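PDB 6RPP: cell division control protein from Pyrococcus abyssi, which probably excises itself as an intein from an archaeal MCM helicase precursor by protein splicing, using a HINT-fold domain. Local coordinates for residues M81-R86 against A135-Y140; I91-T96 against R110-L115; G118-T123 against W131-E136. The protein carries 2 engineered substitutions. All coordinates share one frame; numbering follows the deposited sequence.

How the contacts relate
Contacts 1 and 3 both use strand 128-140, which lies between strands 80-85 and 120-125 and pairs with each. Both are antiparallel pairings, contact 1 broken by a beta bulge at Ala-135 and Glu-136 and contact 3 strongly twisted. All three contacts are partly buried. Contact 1 has the most exposed residues; contact 2 lies nearest the centre of the chain, with one exposed residue among those that touch, and buries the least surface: a turn after strand 90-93 meets a 3-10 turn after strand 106-111 through one backbone bond and close side-chain packing. Backbone bonds of Met-81 and Val-83 to strand 90-93 tie contact 1 to contact 2, while Leu-115 packs on Ile-137, Ile-121 and Val-134.

Contact 1: M81-R86 against A135-Y140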
loop_
_atom_site.group_PDB
_atom_site.type_symbol
_atom_site.label_atom_id
_atom_site.label_comp_id
_atom_site.label_asym_id
_atom_site.label_seq_id
_atom_site.Cartn_x
_atom_site.Cartn_y
_atom_site.Cartn_z
ATOM N N MET A 81 0.702 -5.284 11.420
ATOM C CA MET A 81 1.701 -6.297 11.074
ATOM C C MET A 81 2.880 -5.645 10.387
ATOM O O MET A 81 2.703 -4.866 9.452
ATOM C CB MET A 81 1.145 -7.402 10.143
ATOM C CG MET A 81 -0.042 -8.167 10.616
ATOM S SD MET A 81 0.624 -9.354 11.738
ATOM C CE MET A 81 -0.817 -10.378 12.054
ATOM N N LEU A 82 4.081 -6.024 10.792
ATOM C CA LEU A 82 5.291 -5.649 10.074
ATOM C C LEU A 82 5.661 -6.833 9.207
ATOM O O LEU A 82 5.878 -7.933 9.720
ATOM C CB LEU A 82 6.423 -5.293 11.054
ATOM C CG LEU A 82 7.852 -5.335 10.519
ATOM C CD1 LEU A 82 8.026 -4.215 9.494
ATOM C CD2 LEU A 82 8.854 -5.218 11.676
ATOM N N VAL A 83 5.795 -6.599 7.910
ATOM C CA VAL A 83 6.108 -7.651 6.950
ATOM C C VAL A 83 7.496 -7.388 6.430
ATOM O O VAL A 83 7.783 -6.266 5.996
ATOM C CB VAL A 83 5.097 -7.672 5.808
ATOM C CG1 VAL A 83 5.497 -8.703 4.709
ATOM C CG2 VAL A 83 3.749 -7.964 6.367
ATOM N N LYS A 84 8.381 -8.377 6.544
ATOM C CA LYS A 84 9.757 -8.238 6.088
ATOM C C LYS A 84 10.065 -9.319 5.065
ATOM O O LYS A 84 9.684 -10.483 5.270
ATOM C CB LYS A 84 10.765 -8.351 7.257
ATOM C CG LYS A 84 10.611 -7.286 8.346
ATOM C CD LYS A 84 11.541 -7.599 9.517
ATOM C CE LYS A 84 12.988 -7.395 9.140
ATOM N NZ LYS A 84 13.869 -7.626 10.365
ATOM N N THR A 85 10.778 -8.968 3.984
ATOM C CA THR A 85 11.095 -9.943 2.946
ATOM C C THR A 85 12.583 -10.299 2.961
ATOM O O THR A 85 13.420 -9.598 3.553
ATOM C CB THR A 85 10.740 -9.461 1.537
ATOM O OG1 THR A 85 11.669 -8.423 1.144
ATOM C CG2 THR A 85 9.301 -8.932 1.438
ATOM N N ARG A 86 12.917 -11.420 2.302
ATOM C CA ARG A 86 14.321 -11.837 2.238
ATOM C C ARG A 86 15.154 -10.858 1.422
ATOM O O ARG A 86 16.351 -10.705 1.699
ATOM C CB ARG A 86 14.413 -13.247 1.683
ATOM C CG ARG A 86 14.065 -14.214 2.776
ATOM C CD ARG A 86 14.288 -15.689 2.428
ATOM N NE ARG A 86 13.101 -16.465 2.784
ATOM C CZ ARG A 86 12.858 -16.973 3.990
ATOM N NH1 ARG A 86 11.730 -17.636 4.213
ATOM N NH2 ARG A 86 13.731 -16.814 4.978
ATOM N N ALA A 135 10.138 -13.165 4.820
ATOM C CA ALA A 135 11.092 -13.608 5.825
ATOM C C ALA A 135 10.440 -13.776 7.190
ATOM O O ALA A 135 10.651 -14.796 7.850
ATOM C CB ALA A 135 12.283 -12.623 5.923
ATOM N N GLU A 136 9.640 -12.806 7.615
ATOM C CA GLU A 136 8.997 -12.808 8.912
ATOM C C GLU A 136 7.812 -11.864 8.848
ATOM O O GLU A 136 7.838 -10.837 8.133
ATOM C CB GLU A 136 9.938 -12.355 10.055
ATOM C CG GLU A 136 11.208 -13.125 10.310
ATOM C CD GLU A 136 12.424 -12.448 9.686
ATOM O OE1 GLU A 136 12.420 -11.196 9.570
ATOM O OE2 GLU A 136 13.376 -13.165 9.309
ATOM N N ILE A 137 6.793 -12.184 9.630
ATOM C CA ILE A 137 5.666 -11.293 9.862
ATOM C C ILE A 137 5.555 -11.114 11.361
ATOM O O ILE A 137 5.487 -12.114 12.090
ATOM C CB ILE A 137 4.336 -11.845 9.322
ATOM C CG1 ILE A 137 4.463 -12.214 7.837
ATOM C CG2 ILE A 137 3.181 -10.833 9.610
ATOM C CD1 ILE A 137 4.480 -13.735 7.632
ATOM N N LEU A 138 5.503 -9.869 11.818
ATOM C CA LEU A 138 5.504 -9.585 13.262
ATOM C C LEU A 138 4.360 -8.644 13.604
ATOM O O LEU A 138 4.315 -7.511 13.091
ATOM C CB LEU A 138 6.829 -8.949 13.695
ATOM C CG LEU A 138 6.933 -8.600 15.183
ATOM C CD1 LEU A 138 6.464 -9.765 16.073
ATOM C CD2 LEU A 138 8.362 -8.204 15.535
ATOM N N GLU A 139 3.487 -9.080 14.520
ATOM C CA GLU A 139 2.403 -8.238 15.005
ATOM C C GLU A 139 2.915 -7.177 15.975
ATOM O O GLU A 139 3.819 -7.462 16.764
ATOM C CB GLU A 139 1.401 -9.136 15.713
ATOM C CG GLU A 139 0.107 -8.512 16.039
ATOM C CD GLU A 139 -0.849 -9.540 16.588
ATOM O OE1 GLU A 139 -1.586 -10.152 15.784
ATOM O OE2 GLU A 139 -0.825 -9.757 17.819
ATOM N N TYR A 140 2.368 -5.951 15.915
ATOM C CA TYR A 140 2.665 -4.966 16.937
ATOM C C TYR A 140 1.398 -4.155 17.196
ATOM O O TYR A 140 0.434 -4.210 16.426
ATOM C CB TYR A 140 3.874 -4.091 16.485
ATOM C CG TYR A 140 3.542 -3.189 15.309
ATOM C CD1 TYR A 140 3.547 -3.663 14.001
ATOM C CD2 TYR A 140 3.148 -1.862 15.519
ATOM C CE1 TYR A 140 3.214 -2.835 12.901
ATOM C CE2 TYR A 140 2.806 -1.012 14.440
ATOM C CZ TYR A 140 2.839 -1.512 13.127
ATOM O OH TYR A 140 2.431 -0.681 12.126
#
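Met-81 lays its sulfur against Ile-137, SD to CG2 3.6 Å, on one face of an antiparallel strand pair that carries a classic beta bulge and belongs to the HINT fold of this intein. The two short strands run at 164° to each other. Leu-82 and Leu-138 form a hydrogen-bonded pair: Leu-82 N gives a nearly straight bond (178°) to Leu-138 O at 2.7 Å, and Leu-138 N returns one to Leu-82 O at 2.9 Å. The tight side is the face of Met-81, Val-83 and Ile-137, where Leu-115 packs on both Val-83 and Ile-137, and Arg-113 touches Met-81. A bend at chi2 (-80°) carries the Met-81 sulfur back over the neighbouring strand, and its CE goes on to meet the Glu-139 carboxylate.

The other face is looser. Leu-138 and Glu-136 are exposed there, although Leu-82 is buried against strand 90-93. The side chains of Lys-84 and Glu-136 meet only in a long salt bridge, NZ to OE1 3.9 Å, with OE1 lying just as close to the lysine's CE methylene. Arg-90 brings a like charge near the same NZ, which the carboxylate probably helps to offset. At one end, the edge of the Tyr-140 ring meets the backbone between Met-81 and Leu-82, while the ring forms a cation-pi contact with Arg-92.

At the other end Arg-86 pairs through NE with Glu-133 and lays one face of its guanidinium over Ala-135 CA. Beside it sits the bulge, where Ala-135 and Glu-136 both face Lys-84. Lys-84 N bonds Glu-136 O at 3.0 Å, and Lys-84 O accepts Ala-135 N at 2.8 Å and, weakly, Glu-136 N at 3.3 Å.

Contact 2: I91-T96 against R110-L115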
loop_
_atom_site.group_PDB
_atom_site.type_symbol
_atom_site.label_atom_id
_atom_site.label_comp_id
_atom_site.label_asym_id
_atom_site.label_seq_id
_atom_site.Cartn_x
_atom_site.Cartn_y
_atom_site.Cartn_z
ATOM N N ILE A 91 7.441 -3.375 5.432
ATOM C CA ILE A 91 6.276 -2.483 5.369
ATOM C C ILE A 91 5.386 -2.820 6.565
ATOM O O ILE A 91 5.295 -3.980 6.984
ATOM C CB ILE A 91 5.536 -2.640 4.013
ATOM C CG1 ILE A 91 4.444 -1.546 3.865
ATOM C CG2 ILE A 91 4.962 -4.083 3.869
ATOM C CD1 ILE A 91 3.888 -1.461 2.475
ATOM N N ARG A 92 4.670 -1.818 7.083
ATOM C CA ARG A 92 3.757 -1.992 8.210
ATOM C C ARG A 92 2.350 -1.788 7.699
ATOM O O ARG A 92 2.060 -0.724 7.095
ATOM C CB ARG A 92 4.107 -1.008 9.343
ATOM C CG ARG A 92 5.507 -1.253 9.947
ATOM C CD ARG A 92 5.815 -0.397 11.094
ATOM N NE ARG A 92 7.172 -0.616 11.602
ATOM C CZ ARG A 92 7.518 -1.471 12.561
ATOM N NH1 ARG A 92 6.601 -2.197 13.194
ATOM N NH2 ARG A 92 8.801 -1.563 12.919
ATOM N N VAL A 93 1.499 -2.826 7.859
ATOM C CA VAL A 93 0.174 -2.857 7.235
ATOM C C VAL A 93 -0.865 -3.368 8.218
ATOM O O VAL A 93 -0.546 -4.022 9.222
ATOM C CB VAL A 93 0.134 -3.731 5.966
ATOM C CG1 VAL A 93 1.178 -3.247 4.927
ATOM C CG2 VAL A 93 0.463 -5.176 6.315
ATOM N N THR A 94 -2.151 -3.109 7.880
ATOM C CA THR A 94 -3.197 -3.710 8.683
ATOM C C THR A 94 -3.241 -5.233 8.466
ATOM O O THR A 94 -2.781 -5.766 7.446
ATOM C CB THR A 94 -4.559 -3.119 8.336
ATOM O OG1 THR A 94 -4.848 -3.434 6.966
ATOM C CG2 THR A 94 -4.561 -1.600 8.502
ATOM N N PRO A 95 -3.797 -5.968 9.422
ATOM C CA PRO A 95 -3.754 -7.430 9.293
ATOM C C PRO A 95 -4.511 -7.964 8.088
ATOM O O PRO A 95 -4.150 -9.028 7.572
ATOM C CB PRO A 95 -4.384 -7.914 10.611
ATOM C CG PRO A 95 -4.056 -6.769 11.582
ATOM C CD PRO A 95 -4.231 -5.525 10.769
ATOM N N THR A 96 -5.557 -7.275 7.614
ATOM C CA THR A 96 -6.282 -7.756 6.435
ATOM C C THR A 96 -5.783 -7.160 5.133
ATOM O O THR A 96 -6.342 -7.499 4.089
ATOM C CB THR A 96 -7.802 -7.489 6.547
ATOM O OG1 THR A 96 -8.079 -6.080 6.652
ATOM C CG2 THR A 96 -8.372 -8.188 7.750
ATOM N N ARG A 110 -3.376 -12.513 -0.793
ATOM C CA ARG A 110 -3.308 -13.109 0.535
ATOM C C ARG A 110 -3.211 -11.989 1.561
ATOM O O ARG A 110 -2.330 -11.129 1.452
ATOM C CB ARG A 110 -2.093 -14.032 0.644
ATOM C CG ARG A 110 -1.958 -14.762 1.973
ATOM C CD ARG A 110 -1.150 -16.053 1.807
ATOM N NE ARG A 110 -1.746 -16.962 0.817
ATOM C CZ ARG A 110 -1.061 -17.881 0.144
ATOM N NH1 ARG A 110 0.236 -18.047 0.359
ATOM N NH2 ARG A 110 -1.674 -18.650 -0.746
ATOM N N LYS A 111 -4.065 -12.052 2.588
ATOM C CA LYS A 111 -4.035 -11.073 3.664
ATOM C C LYS A 111 -2.720 -11.167 4.436
ATOM O O LYS A 111 -2.141 -12.251 4.615
ATOM C CB LYS A 111 -5.214 -11.287 4.630
ATOM C CG LYS A 111 -6.591 -10.992 4.046
ATOM C CD LYS A 111 -7.677 -11.385 5.052
ATOM C CE LYS A 111 -9.073 -11.387 4.446
ATOM N NZ LYS A 111 -9.763 -10.082 4.660
ATOM N N ALA A 112 -2.269 -10.010 4.940
ATOM C CA ALA A 112 -1.009 -9.972 5.691
ATOM C C ALA A 112 -0.984 -11.026 6.800
ATOM O O ALA A 112 0.014 -11.755 6.985
ATOM C CB ALA A 112 -0.810 -8.571 6.283
ATOM N N ARG A 113 -2.097 -11.146 7.546
ATOM C CA ARG A 113 -2.174 -12.082 8.662
ATOM C C ARG A 113 -2.219 -13.539 8.218
ATOM O O ARG A 113 -2.094 -14.429 9.069
ATOM C CB ARG A 113 -3.404 -11.793 9.522
ATOM C CG ARG A 113 -4.752 -12.064 8.862
ATOM C CD ARG A 113 -5.886 -11.700 9.828
ATOM N NE ARG A 113 -7.195 -11.811 9.184
ATOM C CZ ARG A 113 -8.311 -11.274 9.664
ATOM N NH1 ARG A 113 -8.282 -10.582 10.799
ATOM N NH2 ARG A 113 -9.452 -11.430 9.003
ATOM N N ASP A 114 -2.409 -13.800 6.922
ATOM C CA ASP A 114 -2.414 -15.161 6.373
ATOM C C ASP A 114 -1.097 -15.506 5.671
ATOM O O ASP A 114 -0.921 -16.658 5.248
ATOM C CB ASP A 114 -3.569 -15.317 5.364
ATOM C CG ASP A 114 -4.947 -15.089 5.988
ATOM O OD1 ASP A 114 -5.039 -15.027 7.228
ATOM O OD2 ASP A 114 -5.941 -14.966 5.235
ATOM N N LEU A 115 -0.175 -14.542 5.558
ATOM C CA LEU A 115 1.128 -14.800 4.938
ATOM C C LEU A 115 1.973 -15.737 5.774
ATOM O O LEU A 115 1.943 -15.711 7.014
ATOM C CB LEU A 115 1.932 -13.522 4.779
ATOM C CG LEU A 115 1.503 -12.475 3.768
ATOM C CD1 LEU A 115 2.418 -11.272 3.981
ATOM C CD2 LEU A 115 1.717 -12.978 2.391
#
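Arg-113 N gives a single backbone hydrogen bond to Pro-95 O, 2.9 Å long and in the carbonyl plane, and this joins two turns of the HINT fold. On one side the chain leaves strand 90-93 and curls at Pro-95 and Thr-96. On the other, strand 106-111 runs into a 3-10 turn, in which Asp-114 N bonds back to Lys-111 O at 2.8 Å. Ala-112 N also comes near Pro-95 O, but at too poor an angle to bond. The sequence from Thr-94 onward fits the block B motif of inteins, which probably lies by the N-terminal splice junction here as in other inteins. In keeping with that, the Thr-94 hydroxyl binds the backbone of Ala-2 and Ala-4. The Thr-96 hydroxyl bonds separately to Ser-1 OG.

The inner side is apolar: Val-93 CG2 presses on Ala-112 CB at 3.6 Å, and Phe-99 touches the same alanine. Further out, Lys-111 and Arg-113 both pack on Thr-96. The CG of Lys-111 reaches Thr-96 O at 3.5 Å, and a turn at chi4 (-94°) folds NZ back beside the threonine's CB, 3.8 Å away. With an alanine in place of Lys-111, the contact of CG with Thr-96 O is lost and a gap would probably open beside Thr-96 CA and CB.

Arg-113 starts close by its own backbone, CG lying between N and the carbonyl carbon (chi1 68°), which sets CG 3.4 Å from Pro-95 O. From there it extends straight to NE, side by side with Thr-96 and pointing the same way. One face of the Arg-113 guanidinium is thereby covered by the Thr-96 methyl, CG2 standing 3.6 Å from CZ.

Contact 3: G118-T123 against W131-E136; sequences GNKIAT and WDEVAE
Trp-131 turns its indole onto Ala-122 through two torsions: chi1 of -69° sets CG beside its own backbone N, and chi2 of 101° swings the ring across the neighbouring strand. Ala-122 CB then lies over the face of the six-membered ring, a CH-pi contact 4.1 Å from the centroid. Lys-120 O comes to the ring edge, 3.6 Å from CE3. Lys-120 and Glu-133, both extended beyond CG, run side by side with their CG atoms 3.8 Å apart. Their charged ends are not in contact; Glu-133 turns OE1 to Arg-86 instead.

The two segments belong to the beta hairpin of strands 120-125 and 128-140. Ile-121 and Asp-132 exchange both backbone bonds, Ile-121 N approaching from above the carbonyl plane of Asp-132. Nearer the open end, Val-134 N bonds Asn-119 O at 2.7 Å, and Ile-121 CG2 meets Val-134 CG2. At the other end, Thr-123 crosses Asp-132 at about a right angle. Thr-123 OG1 bonds Ser-130 O, and one water donates to the same OG1 at 2.8 Å and to Asp-132 OD2 at 2.6 Å; that OD2 also bonds Thr-85 OG1.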
loop_
_atom_site.group_PDB
_atom_site.type_symbol
_atom_site.label_atom_id
_atom_site.label_comp_id
_atom_site.label_asym_id
_atom_site.label_seq_id
_atom_site.Cartn_x
_atom_site.Cartn_y
_atom_site.Cartn_z
ATOM N N GLY A 118 8.259 -17.601 3.350
ATOM C CA GLY A 118 8.487 -18.242 2.065
ATOM C C GLY A 118 7.509 -17.830 0.980
ATOM O O GLY A 118 7.803 -18.032 -0.209
ATOM N N ASN A 119 6.342 -17.296 1.354
ATOM C CA ASN A 119 5.402 -16.801 0.351
ATOM C C ASN A 119 6.092 -15.699 -0.443
ATOM O O ASN A 119 6.654 -14.757 0.134
ATOM C CB ASN A 119 4.131 -16.230 0.991
ATOM C CG ASN A 119 3.194 -17.275 1.614
ATOM O OD1 ASN A 119 2.279 -16.838 2.335
ATOM N ND2 ASN A 119 3.358 -18.576 1.345
ATOM N N LYS A 120 6.064 -15.797 -1.765
ATOM C CA LYS A 120 6.709 -14.766 -2.599
ATOM C C LYS A 120 5.754 -13.613 -2.940
ATOM O O LYS A 120 4.684 -13.824 -3.520
ATOM C CB LYS A 120 7.227 -15.440 -3.880
ATOM C CG LYS A 120 8.372 -16.389 -3.594
ATOM C CD LYS A 120 8.894 -17.002 -4.898
ATOM C CE LYS A 120 10.184 -17.739 -4.651
ATOM N NZ LYS A 120 10.760 -18.303 -5.918
ATOM N N ILE A 121 6.175 -12.373 -2.642
ATOM C CA ILE A 121 5.353 -11.198 -2.902
ATOM C C ILE A 121 6.072 -10.333 -3.926
ATOM O O ILE A 121 7.275 -10.459 -4.156
ATOM C CB ILE A 121 5.007 -10.360 -1.635
ATOM C CG1 ILE A 121 6.257 -9.837 -0.933
ATOM C CG2 ILE A 121 4.162 -11.253 -0.670
ATOM C CD1 ILE A 121 5.963 -8.704 0.037
ATOM N N ALA A 122 5.323 -9.421 -4.523
ATOM C CA ALA A 122 5.826 -8.652 -5.645
ATOM C C ALA A 122 6.594 -7.410 -5.182
ATOM O O ALA A 122 6.079 -6.617 -4.398
ATOM C CB ALA A 122 4.642 -8.239 -6.524
ATOM N N THR A 123 7.834 -7.277 -5.638
ATOM C CA THR A 123 8.722 -6.214 -5.159
ATOM C C THR A 123 9.517 -5.675 -6.336
ATOM O O THR A 123 9.450 -6.190 -7.459
ATOM C CB THR A 123 9.715 -6.724 -4.103
ATOM O OG1 THR A 123 10.702 -7.602 -4.716
ATOM C CG2 THR A 123 9.017 -7.452 -2.963
ATOM N N TRP A 131 9.942 -11.481 -7.467
ATOM C CA TRP A 131 9.094 -12.204 -6.518
ATOM C C TRP A 131 9.961 -12.600 -5.329
ATOM O O TRP A 131 10.908 -13.402 -5.460
ATOM C CB TRP A 131 8.427 -13.424 -7.165
ATOM C CG TRP A 131 7.406 -12.983 -8.175
ATOM C CD1 TRP A 131 7.560 -12.945 -9.533
ATOM C CD2 TRP A 131 6.079 -12.542 -7.914
ATOM N NE1 TRP A 131 6.415 -12.496 -10.128
ATOM C CE2 TRP A 131 5.479 -12.251 -9.158
ATOM C CE3 TRP A 131 5.328 -12.376 -6.751
ATOM C CZ2 TRP A 131 4.177 -11.781 -9.265
ATOM C CZ3 TRP A 131 4.025 -11.906 -6.861
ATOM C CH2 TRP A 131 3.473 -11.605 -8.105
ATOM N N ASP A 132 9.613 -12.100 -4.141
ATOM C CA ASP A 132 10.525 -12.053 -3.012
ATOM C C ASP A 132 9.894 -12.753 -1.805
ATOM O O ASP A 132 8.830 -12.330 -1.341
ATOM C CB ASP A 132 10.839 -10.567 -2.719
ATOM C CG ASP A 132 11.850 -10.361 -1.631
ATOM O OD1 ASP A 132 12.412 -11.332 -1.090
ATOM O OD2 ASP A 132 12.055 -9.144 -1.318
ATOM N N GLU A 133 10.541 -13.808 -1.305
ATOM C CA GLU A 133 10.003 -14.560 -0.162
ATOM C C GLU A 133 9.807 -13.689 1.064
ATOM O O GLU A 133 10.728 -12.981 1.512
ATOM C CB GLU A 133 10.935 -15.715 0.208
ATOM C CG GLU A 133 11.017 -16.736 -0.916
ATOM C CD GLU A 133 11.868 -17.940 -0.571
ATOM O OE1 GLU A 133 12.214 -18.109 0.613
ATOM O OE2 GLU A 133 12.185 -18.720 -1.495
ATOM N N VAL A 134 8.626 -13.801 1.672
ATOM C CA VAL A 134 8.488 -13.243 3.015
ATOM C C VAL A 134 9.465 -13.951 3.967
ATOM O O VAL A 134 9.611 -15.192 3.955
ATOM C CB VAL A 134 7.026 -13.386 3.486
ATOM C CG1 VAL A 134 6.878 -12.980 4.966
ATOM C CG2 VAL A 134 6.097 -12.581 2.598
ATOM N N ALA A 135 10.138 -13.165 4.820
ATOM C CA ALA A 135 11.092 -13.608 5.825
ATOM C C ALA A 135 10.440 -13.776 7.190
ATOM O O ALA A 135 10.651 -14.796 7.850
ATOM C CB ALA A 135 12.283 -12.623 5.923
ATOM N N GLU A 136 9.640 -12.806 7.615
ATOM C CA GLU A 136 8.997 -12.808 8.912
ATOM C C GLU A 136 7.812 -11.864 8.848
ATOM O O GLU A 136 7.838 -10.837 8.133
ATOM C CB GLU A 136 9.938 -12.355 10.055
ATOM C CG GLU A 136 11.208 -13.125 10.310
ATOM C CD GLU A 136 12.424 -12.448 9.686
ATOM O OE1 GLU A 136 12.420 -11.196 9.570
ATOM O OE2 GLU A 136 13.376 -13.165 9.309
HETATM O O HOH W 1 9.062 -20.096 -1.458
HETATM O O HOH W 2 11.479 -15.405 -7.502
HETATM O O HOH W 3 12.898 -7.402 -3.065
#